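Local coordinates for protein alginate lyase, family PL7 (Zobellia galactanivorans, PDB 4BE3) that cleaves alginate as an exolytic lyase of polysaccharide lyase family PL7, probably acting on poly(beta-D-mannuronate) among its substrates, at residues E186-Y194 against F300-A310; E13-G21 against L27-F36. One frame throughout, in Å; residues are numbered along the deposited sequence. Where two conformers were deposited one is given.

Interaction 1 of 2, residues E186-Y194 against F300-A310; sequences EFSYEINVY and FKEATLGSGSA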
loop_
_atom_site.group_PDB
_atom_site.type_symbol
_atom_site.label_atom_id
_atom_site.label_comp_id
_atom_site.label_asym_id
_atom_site.label_seq_id
_atom_site.Cartn_x
_atom_site.Cartn_y
_atom_site.Cartn_z
ATOM N N GLU A 186 23.360 15.851 -12.905
ATOM C CA GLU A 186 22.017 15.430 -12.551
ATOM C C GLU A 186 21.523 14.251 -13.345
ATOM O O GLU A 186 21.659 14.233 -14.563
ATOM C CB GLU A 186 21.045 16.618 -12.800
ATOM C CG GLU A 186 21.322 17.691 -11.818
ATOM C CD GLU A 186 20.241 18.806 -11.697
ATOM O OE1 GLU A 186 19.058 18.557 -11.823
ATOM O OE2 GLU A 186 20.639 19.933 -11.390
ATOM N N PHE A 187 20.844 13.273 -12.686
ATOM C CA PHE A 187 20.070 12.293 -13.458
ATOM C C PHE A 187 18.828 11.912 -12.608
ATOM O O PHE A 187 18.773 12.271 -11.404
ATOM C CB PHE A 187 20.925 11.014 -13.808
ATOM C CG PHE A 187 21.471 10.269 -12.612
ATOM C CD1 PHE A 187 22.643 10.726 -12.020
ATOM C CD2 PHE A 187 20.790 9.143 -12.131
ATOM C CE1 PHE A 187 23.208 9.997 -10.930
ATOM C CE2 PHE A 187 21.352 8.390 -11.043
ATOM C CZ PHE A 187 22.569 8.810 -10.468
ATOM N N SER A 188 17.866 11.295 -13.291
ATOM C CA SER A 188 16.607 10.887 -12.646
ATOM C C SER A 188 16.437 9.391 -12.798
ATOM O O SER A 188 16.820 8.848 -13.823
ATOM C CB SER A 188 15.470 11.614 -13.421
ATOM O OG SER A 188 15.697 13.031 -13.103
ATOM N N TYR A 189 15.706 8.741 -11.873
ATOM C CA TYR A 189 15.252 7.415 -12.050
ATOM C C TYR A 189 13.770 7.393 -11.603
ATOM O O TYR A 189 13.300 8.245 -10.779
ATOM C CB TYR A 189 16.107 6.379 -11.290
ATOM C CG TYR A 189 16.131 6.507 -9.823
ATOM C CD1 TYR A 189 14.993 6.014 -9.052
ATOM C CD2 TYR A 189 17.279 6.864 -9.148
ATOM C CE1 TYR A 189 15.000 6.027 -7.623
ATOM C CE2 TYR A 189 17.319 6.900 -7.682
ATOM C CZ TYR A 189 16.135 6.476 -6.959
ATOM O OH TYR A 189 16.267 6.475 -5.577
ATOM N N GLU A 190 13.093 6.448 -12.170
ATOM C CA GLU A 190 11.762 6.067 -11.655
ATOM C C GLU A 190 11.689 4.601 -11.556
ATOM O O GLU A 190 12.036 3.879 -12.548
ATOM C CB GLU A 190 10.711 6.552 -12.697
ATOM C CG GLU A 190 9.240 6.172 -12.263
ATOM C CD GLU A 190 8.227 6.675 -13.285
ATOM O OE1 GLU A 190 7.921 7.856 -13.349
ATOM O OE2 GLU A 190 7.848 5.853 -14.180
ATOM N N ILE A 191 11.221 4.095 -10.397
ATOM C CA ILE A 191 10.973 2.675 -10.263
ATOM C C ILE A 191 9.396 2.593 -10.113
ATOM O O ILE A 191 8.890 3.066 -9.099
ATOM C CB ILE A 191 11.530 2.121 -8.991
ATOM C CG1 ILE A 191 13.103 2.432 -8.978
ATOM C CG2 ILE A 191 11.210 0.541 -8.869
ATOM C CD1 ILE A 191 13.722 2.070 -7.583
ATOM N N ASN A 192 8.765 2.049 -11.146
ATOM C CA ASN A 192 7.256 1.960 -11.162
ATOM C C ASN A 192 6.838 0.529 -11.139
ATOM O O ASN A 192 6.997 -0.216 -12.157
ATOM C CB ASN A 192 6.844 2.682 -12.468
ATOM C CG ASN A 192 5.328 2.511 -12.714
ATOM O OD1 ASN A 192 4.610 2.299 -11.724
ATOM N ND2 ASN A 192 4.873 2.504 -13.964
ATOM N N VAL A 193 6.356 0.034 -9.996
ATOM C CA VAL A 193 5.954 -1.387 -9.934
ATOM C C VAL A 193 4.428 -1.371 -10.045
ATOM O O VAL A 193 3.784 -0.762 -9.194
ATOM C CB VAL A 193 6.358 -2.069 -8.604
ATOM C CG1 VAL A 193 5.850 -3.514 -8.587
ATOM C CG2 VAL A 193 7.982 -2.046 -8.543
ATOM N N TYR A 194 3.938 -1.925 -11.110
ATOM C CA TYR A 194 2.476 -1.980 -11.366
ATOM C C TYR A 194 2.050 -3.392 -11.620
ATOM O O TYR A 194 2.542 -4.040 -12.577
ATOM C CB TYR A 194 2.209 -1.068 -12.572
ATOM C CG TYR A 194 0.723 -1.028 -12.871
ATOM C CD1 TYR A 194 -0.131 -0.408 -11.974
ATOM C CD2 TYR A 194 0.227 -1.641 -14.010
ATOM C CE1 TYR A 194 -1.528 -0.365 -12.264
ATOM C CE2 TYR A 194 -1.162 -1.622 -14.304
ATOM C CZ TYR A 194 -1.980 -0.976 -13.425
ATOM O OH TYR A 194 -3.327 -0.946 -13.702
ATOM N N PHE A 300 19.878 14.988 -3.442
ATOM C CA PHE A 300 18.660 14.756 -4.172
ATOM C C PHE A 300 17.910 16.029 -4.239
ATOM O O PHE A 300 17.838 16.778 -3.197
ATOM C CB PHE A 300 17.753 13.763 -3.401
ATOM C CG PHE A 300 18.217 12.325 -3.503
ATOM C CD1 PHE A 300 19.305 11.914 -2.741
ATOM C CD2 PHE A 300 17.523 11.481 -4.394
ATOM C CE1 PHE A 300 19.706 10.586 -2.808
ATOM C CE2 PHE A 300 17.983 10.113 -4.474
ATOM C CZ PHE A 300 19.099 9.754 -3.736
ATOM N N LYS A 301 17.305 16.304 -5.366
ATOM C CA LYS A 301 16.422 17.512 -5.298
ATOM C C LYS A 301 14.948 17.104 -5.401
ATOM O O LYS A 301 14.029 17.921 -5.255
ATOM C CB LYS A 301 16.787 18.478 -6.397
ATOM C CG LYS A 301 16.538 17.986 -7.742
ATOM C CD LYS A 301 16.753 19.270 -8.495
ATOM C CE LYS A 301 16.035 19.316 -9.799
ATOM N NZ LYS A 301 16.829 20.260 -10.657
ATOM N N GLU A 302 14.689 15.868 -5.725
ATOM C CA GLU A 302 13.270 15.450 -5.736
ATOM C C GLU A 302 13.280 13.995 -5.307
ATOM O O GLU A 302 14.236 13.196 -5.684
ATOM C CB GLU A 302 12.743 15.532 -7.143
ATOM C CG GLU A 302 11.492 14.581 -7.193
ATOM C CD GLU A 302 10.451 14.813 -8.317
ATOM O OE1 GLU A 302 10.846 15.143 -9.430
ATOM O OE2 GLU A 302 9.190 14.602 -8.091
ATOM N N ALA A 303 12.330 13.598 -4.430
ATOM C CA ALA A 303 12.159 12.167 -4.008
ATOM C C ALA A 303 10.632 12.100 -3.790
ATOM O O ALA A 303 10.103 12.711 -2.816
ATOM C CB ALA A 303 12.902 11.905 -2.728
ATOM N N THR A 304 9.921 11.374 -4.629
ATOM C CA THR A 304 8.445 11.293 -4.527
ATOM C C THR A 304 8.028 9.867 -4.511
ATOM O O THR A 304 8.385 9.143 -5.466
ATOM C CB THR A 304 7.859 11.994 -5.790
ATOM O OG1 THR A 304 8.364 13.343 -5.665
ATOM C CG2 THR A 304 6.296 12.105 -5.786
ATOM N N LEU A 305 7.097 9.521 -3.613
ATOM C CA LEU A 305 6.447 8.203 -3.606
ATOM C C LEU A 305 5.092 8.309 -4.212
ATOM O O LEU A 305 4.389 9.318 -3.935
ATOM C CB LEU A 305 6.352 7.700 -2.146
ATOM C CG LEU A 305 7.719 7.525 -1.480
ATOM C CD1 LEU A 305 7.639 7.438 0.036
ATOM C CD2 LEU A 305 8.252 6.071 -2.032
ATOM N N GLY A 306 4.655 7.330 -4.968
ATOM C CA GLY A 306 3.200 7.313 -5.440
ATOM C C GLY A 306 2.809 5.875 -5.767
ATOM O O GLY A 306 3.479 4.887 -5.381
ATOM N N SER A 307 1.634 5.767 -6.384
ATOM C CA SER A 307 1.149 4.469 -6.626
ATOM C C SER A 307 1.787 4.028 -7.996
ATOM O O SER A 307 2.075 4.806 -8.868
ATOM C CB SER A 307 -0.420 4.537 -6.398
ATOM O OG SER A 307 -0.696 5.138 -7.511
ATOM N N GLY A 308 1.931 2.708 -8.124
ATOM C CA GLY A 308 2.289 2.086 -9.391
ATOM C C GLY A 308 1.264 2.472 -10.490
ATOM O O GLY A 308 0.026 2.676 -10.193
ATOM N N SER A 309 1.709 2.612 -11.722
ATOM C CA SER A 309 0.804 2.937 -12.829
ATOM C C SER A 309 1.093 2.177 -14.074
ATOM O O SER A 309 2.195 1.829 -14.394
ATOM C CB SER A 309 0.796 4.444 -13.112
ATOM O OG SER A 309 2.061 4.944 -13.487
ATOM N N ALA A 310 0.042 1.952 -14.874
ATOM C CA ALA A 310 0.157 1.229 -16.195
ATOM C C ALA A 310 1.053 2.077 -17.087
ATOM O O ALA A 310 0.828 3.251 -17.205
ATOM C CB ALA A 310 -1.272 1.173 -16.824
#
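Asn192 and Ser309 are joined by a pair of hydrogen bonds. Asn192 ND2 donates to Ser309 O over 2.8 Å, nearly straight at 174° and in the plane of both groups; Ser309 N returns a bond of 2.9 Å to a lone pair of Asn192 OD1. CG of Asn192 lies anti to its own N (chi1 173°), which carries the amide to the passing chain. At the far end, in one of two conformers of Glu186 and so less certainly, Lys301 NZ meets Glu186 OE1 on its syn side, a salt bridge of 3.0 Å, the side chains crossing at about a right angle.

Next to the amide pair, Gly308 CA makes a CA-H...O contact of 3.2 Å with Val193 O; any side chain at Gly308 would run into that carbonyl. The peptide from Ser309 to Ala310 lies over one face of the Tyr194 ring, with Ala310 CB 3.8 Å from Tyr194 CE2. Between the ends, strand 80-90 separates strands 187-194 and 295-306 in the antiparallel sheet, and Tyr189 OH, hydrogen-bonded to Val107 O, comes near the Phe300 ring edge. Asn192 thus ties the C-terminal tail directly to the end of strand 187-194 and satisfies Ser309 N and O.

Interaction 2 of 2, residues E13-G21 against L27-F36; sequences EWKILLGDG and LVNYAKDDFF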
loop_
_atom_site.group_PDB
_atom_site.type_symbol
_atom_site.label_atom_id
_atom_site.label_comp_id
_atom_site.label_asym_id
_atom_site.label_seq_id
_atom_site.Cartn_x
_atom_site.Cartn_y
_atom_site.Cartn_z
ATOM N N GLU A 13 6.629 10.123 5.373
ATOM C CA GLU A 13 6.445 8.739 4.862
ATOM C C GLU A 13 7.746 7.894 4.905
ATOM O O GLU A 13 7.698 6.712 4.592
ATOM C CB GLU A 13 5.977 8.862 3.365
ATOM C CG GLU A 13 4.549 9.413 3.394
ATOM C CD GLU A 13 3.954 9.435 1.988
ATOM O OE1 GLU A 13 4.225 8.502 1.076
ATOM O OE2 GLU A 13 3.190 10.410 1.677
ATOM N N TRP A 14 8.801 8.529 5.352
ATOM C CA TRP A 14 10.120 7.859 5.469
ATOM C C TRP A 14 10.687 7.804 6.862
ATOM O O TRP A 14 10.458 8.799 7.628
ATOM C CB TRP A 14 11.142 8.635 4.666
ATOM C CG TRP A 14 10.807 8.758 3.177
ATOM C CD1 TRP A 14 10.292 9.874 2.532
ATOM C CD2 TRP A 14 11.197 7.817 2.098
ATOM N NE1 TRP A 14 10.271 9.683 1.177
ATOM C CE2 TRP A 14 10.784 8.414 0.865
ATOM C CE3 TRP A 14 11.795 6.536 2.087
ATOM C CZ2 TRP A 14 11.066 7.827 -0.429
ATOM C CZ3 TRP A 14 12.009 5.916 0.818
ATOM C CH2 TRP A 14 11.633 6.553 -0.405
ATOM N N LYS A 15 11.490 6.757 7.225
ATOM C CA LYS A 15 12.311 6.767 8.419
ATOM C C LYS A 15 13.767 6.799 7.871
ATOM O O LYS A 15 13.958 6.663 6.591
ATOM C CB LYS A 15 12.123 5.508 9.217
ATOM C CG LYS A 15 12.517 4.244 8.453
ATOM C CD LYS A 15 12.146 2.976 9.192
ATOM C CE LYS A 15 10.617 2.767 9.136
ATOM N NZ LYS A 15 10.401 1.311 9.483
ATOM N N ILE A 16 14.722 7.023 8.745
ATOM C CA ILE A 16 16.126 7.045 8.243
ATOM C C ILE A 16 17.015 6.186 9.127
ATOM O O ILE A 16 16.731 6.025 10.362
ATOM C CB ILE A 16 16.639 8.548 8.107
ATOM C CG1 ILE A 16 17.890 8.689 7.135
ATOM C CG2 ILE A 16 17.059 9.105 9.477
ATOM C CD1 ILE A 16 18.194 10.092 6.705
ATOM N N LEU A 17 18.108 5.660 8.510
ATOM C CA LEU A 17 19.248 5.168 9.316
ATOM C C LEU A 17 20.416 6.077 8.842
ATOM O O LEU A 17 20.634 6.198 7.587
ATOM C CB LEU A 17 19.496 3.689 8.989
ATOM C CG LEU A 17 20.883 3.157 9.489
ATOM C CD1 LEU A 17 20.896 3.381 11.060
ATOM C CD2 LEU A 17 20.848 1.710 9.092
ATOM N N LEU A 18 21.241 6.633 9.739
ATOM C CA LEU A 18 22.430 7.426 9.369
ATOM C C LEU A 18 23.668 6.604 9.431
ATOM O O LEU A 18 23.667 5.508 10.090
ATOM C CB LEU A 18 22.612 8.583 10.379
ATOM C CG LEU A 18 21.328 9.456 10.575
ATOM C CD1 LEU A 18 21.774 10.555 11.590
ATOM C CD2 LEU A 18 20.795 10.144 9.290
ATOM N N GLY A 19 24.746 7.163 8.883
ATOM C CA GLY A 19 26.053 6.451 8.794
ATOM C C GLY A 19 26.623 6.191 10.191
ATOM O O GLY A 19 27.472 5.314 10.327
ATOM N N ASP A 20 26.209 6.974 11.194
ATOM C CA ASP A 20 26.668 6.678 12.521
ATOM C C ASP A 20 25.751 5.748 13.367
ATOM O O ASP A 20 25.994 5.635 14.594
ATOM C CB ASP A 20 26.888 7.956 13.263
ATOM C CG ASP A 20 25.576 8.633 13.620
ATOM O OD1 ASP A 20 24.433 8.163 13.219
ATOM O OD2 ASP A 20 25.646 9.663 14.384
ATOM N N GLY A 21 24.768 5.119 12.742
ATOM C CA GLY A 21 23.906 4.061 13.294
ATOM C C GLY A 21 22.668 4.702 13.973
ATOM O O GLY A 21 21.804 3.978 14.483
ATOM N N LEU A 27 10.825 12.391 10.677
ATOM C CA LEU A 27 11.940 13.138 9.986
ATOM C C LEU A 27 11.553 14.495 9.655
ATOM O O LEU A 27 12.286 15.298 9.093
ATOM C CB LEU A 27 12.379 12.361 8.630
ATOM C CG LEU A 27 12.978 10.982 8.894
ATOM C CD1 LEU A 27 13.276 10.403 7.481
ATOM C CD2 LEU A 27 14.193 11.105 9.778
ATOM N N VAL A 28 10.324 14.859 10.078
ATOM C CA VAL A 28 9.989 16.282 9.920
ATOM C C VAL A 28 10.846 17.161 10.818
ATOM O O VAL A 28 10.973 16.860 12.127
ATOM C CB VAL A 28 8.462 16.536 10.141
ATOM C CG1 VAL A 28 8.191 18.049 10.157
ATOM C CG2 VAL A 28 7.650 15.944 8.962
ATOM N N ASN A 29 11.422 18.246 10.240
ATOM C CA ASN A 29 12.374 19.085 10.976
ATOM C C ASN A 29 13.461 18.300 11.664
ATOM O O ASN A 29 13.711 18.477 12.882
ATOM C CB ASN A 29 11.637 19.960 11.981
ATOM C CG ASN A 29 10.659 20.876 11.276
ATOM O OD1 ASN A 29 10.958 21.308 10.130
ATOM N ND2 ASN A 29 9.465 21.150 11.889
ATOM N N TYR A 30 14.147 17.425 10.896
ATOM C CA TYR A 30 15.260 16.651 11.462
ATOM C C TYR A 30 16.419 16.756 10.575
ATOM O O TYR A 30 16.229 16.607 9.356
ATOM C CB TYR A 30 14.832 15.235 11.581
ATOM C CG TYR A 30 15.994 14.371 12.098
ATOM C CD1 TYR A 30 16.333 14.381 13.418
ATOM C CD2 TYR A 30 16.777 13.602 11.181
ATOM C CE1 TYR A 30 17.407 13.609 13.938
ATOM C CE2 TYR A 30 17.783 12.796 11.675
ATOM C CZ TYR A 30 18.100 12.819 13.039
ATOM O OH TYR A 30 19.144 12.062 13.497
ATOM N N ALA A 31 17.606 17.024 11.129
ATOM C CA ALA A 31 18.832 16.971 10.284
ATOM C C ALA A 31 19.913 16.506 11.213
ATOM O O ALA A 31 19.762 16.572 12.468
ATOM C CB ALA A 31 19.191 18.357 9.673
ATOM N N LYS A 32 21.041 16.045 10.636
ATOM C CA LYS A 32 22.162 15.835 11.475
ATOM C C LYS A 32 23.351 16.152 10.615
ATOM O O LYS A 32 23.542 15.597 9.481
ATOM C CB LYS A 32 22.197 14.388 11.963
ATOM C CG LYS A 32 23.542 14.256 12.699
ATOM C CD LYS A 32 23.428 13.745 14.095
ATOM C CE LYS A 32 23.481 12.235 14.141
ATOM N NZ LYS A 32 24.284 11.997 15.379
ATOM N N ASP A 33 24.169 17.096 11.088
ATOM C CA ASP A 33 25.345 17.546 10.391
ATOM C C ASP A 33 26.226 16.333 9.976
ATOM O O ASP A 33 26.361 15.321 10.743
ATOM C CB ASP A 33 26.265 18.337 11.356
ATOM C CG ASP A 33 25.690 19.716 11.716
ATOM O OD1 ASP A 33 24.732 20.179 11.150
ATOM O OD2 ASP A 33 26.332 20.343 12.559
ATOM N N ASP A 34 26.827 16.491 8.799
ATOM C CA ASP A 34 27.697 15.398 8.199
ATOM C C ASP A 34 26.972 14.136 7.764
ATOM O O ASP A 34 27.700 13.206 7.356
ATOM C CB ASP A 34 28.759 14.929 9.186
ATOM C CG ASP A 34 29.837 15.975 9.427
ATOM O OD1 ASP A 34 29.895 17.034 8.683
ATOM O OD2 ASP A 34 30.579 15.697 10.407
ATOM N N PHE A 35 25.641 14.032 7.894
ATOM C CA PHE A 35 24.956 12.807 7.417
ATOM C C PHE A 35 23.774 13.190 6.584
ATOM O O PHE A 35 23.566 12.643 5.526
ATOM C CB PHE A 35 24.477 11.943 8.573
ATOM C CG PHE A 35 25.663 11.408 9.402
ATOM C CD1 PHE A 35 26.437 10.363 8.938
ATOM C CD2 PHE A 35 25.966 11.996 10.627
ATOM C CE1 PHE A 35 27.542 9.910 9.709
ATOM C CE2 PHE A 35 27.064 11.554 11.389
ATOM C CZ PHE A 35 27.842 10.529 10.934
ATOM N N PHE A 36 22.900 14.075 7.126
ATOM C CA PHE A 36 21.548 14.173 6.494
ATOM C C PHE A 36 21.130 15.604 6.673
ATOM O O PHE A 36 20.855 16.020 7.837
ATOM C CB PHE A 36 20.535 13.277 7.178
ATOM C CG PHE A 36 19.084 13.421 6.634
ATOM C CD1 PHE A 36 18.750 13.232 5.252
ATOM C CD2 PHE A 36 18.060 13.791 7.545
ATOM C CE1 PHE A 36 17.403 13.343 4.832
ATOM C CE2 PHE A 36 16.731 13.887 7.118
ATOM C CZ PHE A 36 16.432 13.741 5.792
HETATM O O HOH W 1 9.267 10.689 9.041
#
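Asp20 and Lys32 form the one salt bridge of this contact: Lys32 NZ sits 2.9 Å from Asp20 OD2, on its syn lone pair, and the two side chains come from opposite directions. The lysine chain is bent from chi2 onward, which brings its CE to within 3.5 Å of Leu18 CD1, a tight pair. The other oxygen, Asp20 OD1, hydrogen-bonds to Thr22 OG1, so both carboxylate oxygens are held. A water bridges the opposite end, accepting from Leu27 N and lying 2.6 Å from Trp14 O.

Ring contacts follow. The Ile16 CD1 methyl stands over the face of the Phe36 ring, 3.5 Å from its centroid and 17° off the normal, a CH-pi contact reached with CG1 anti to the backbone N (chi1 -160°). Phe35 has Asp20 CG over one face, while its CE1 approaches Asp20 N at 3.5 Å. The Phe35 ring turns back to this turn from a classic beta bulge, in which Phe35 and Phe36 both face Lys32, where the loop enters strand 36-41, in one sheet of the PL7 beta-jelly roll; the segment it meets is a type I turn, Leu18 to Gly21, that follows strand 14-17, in the other. With a serine in place of Phe35, the turn at Gly19 and Asp20 would probably lose its aromatic cover, and Ile286 of helix 286-291 its ring partner.

Among the aliphatic contacts, Leu27 CD2 meets Ile16 CG2 at 3.5 Å, their side chains crossing at about a right angle, and Leu18 points its CD2 at Phe36 CB, 3.8 Å away.

How the interactions relate
Interactions 1 and 2 follow one another along the chain, their centres about 21 Å apart, yet they touch: Leu305 CD1, on the strand of 300-310, packs 3.4 Å from Trp14 CE2 in 13-21. That meeting joins the two sheets, since strand 14-17 belongs to the branched antiparallel sheet and strand 295-306 to the seven-stranded one. Within the seven-stranded sheet the Phe49 ring meets both Phe300 and Phe36, a second route between the contacts. Interaction 2 is nearer the bound meso-tartaric acid: Leu17 lines that pocket, and the Lys15 side chain is about 6 Å from the ligand, against about 13 Å for the Tyr189 side chain of interaction 1.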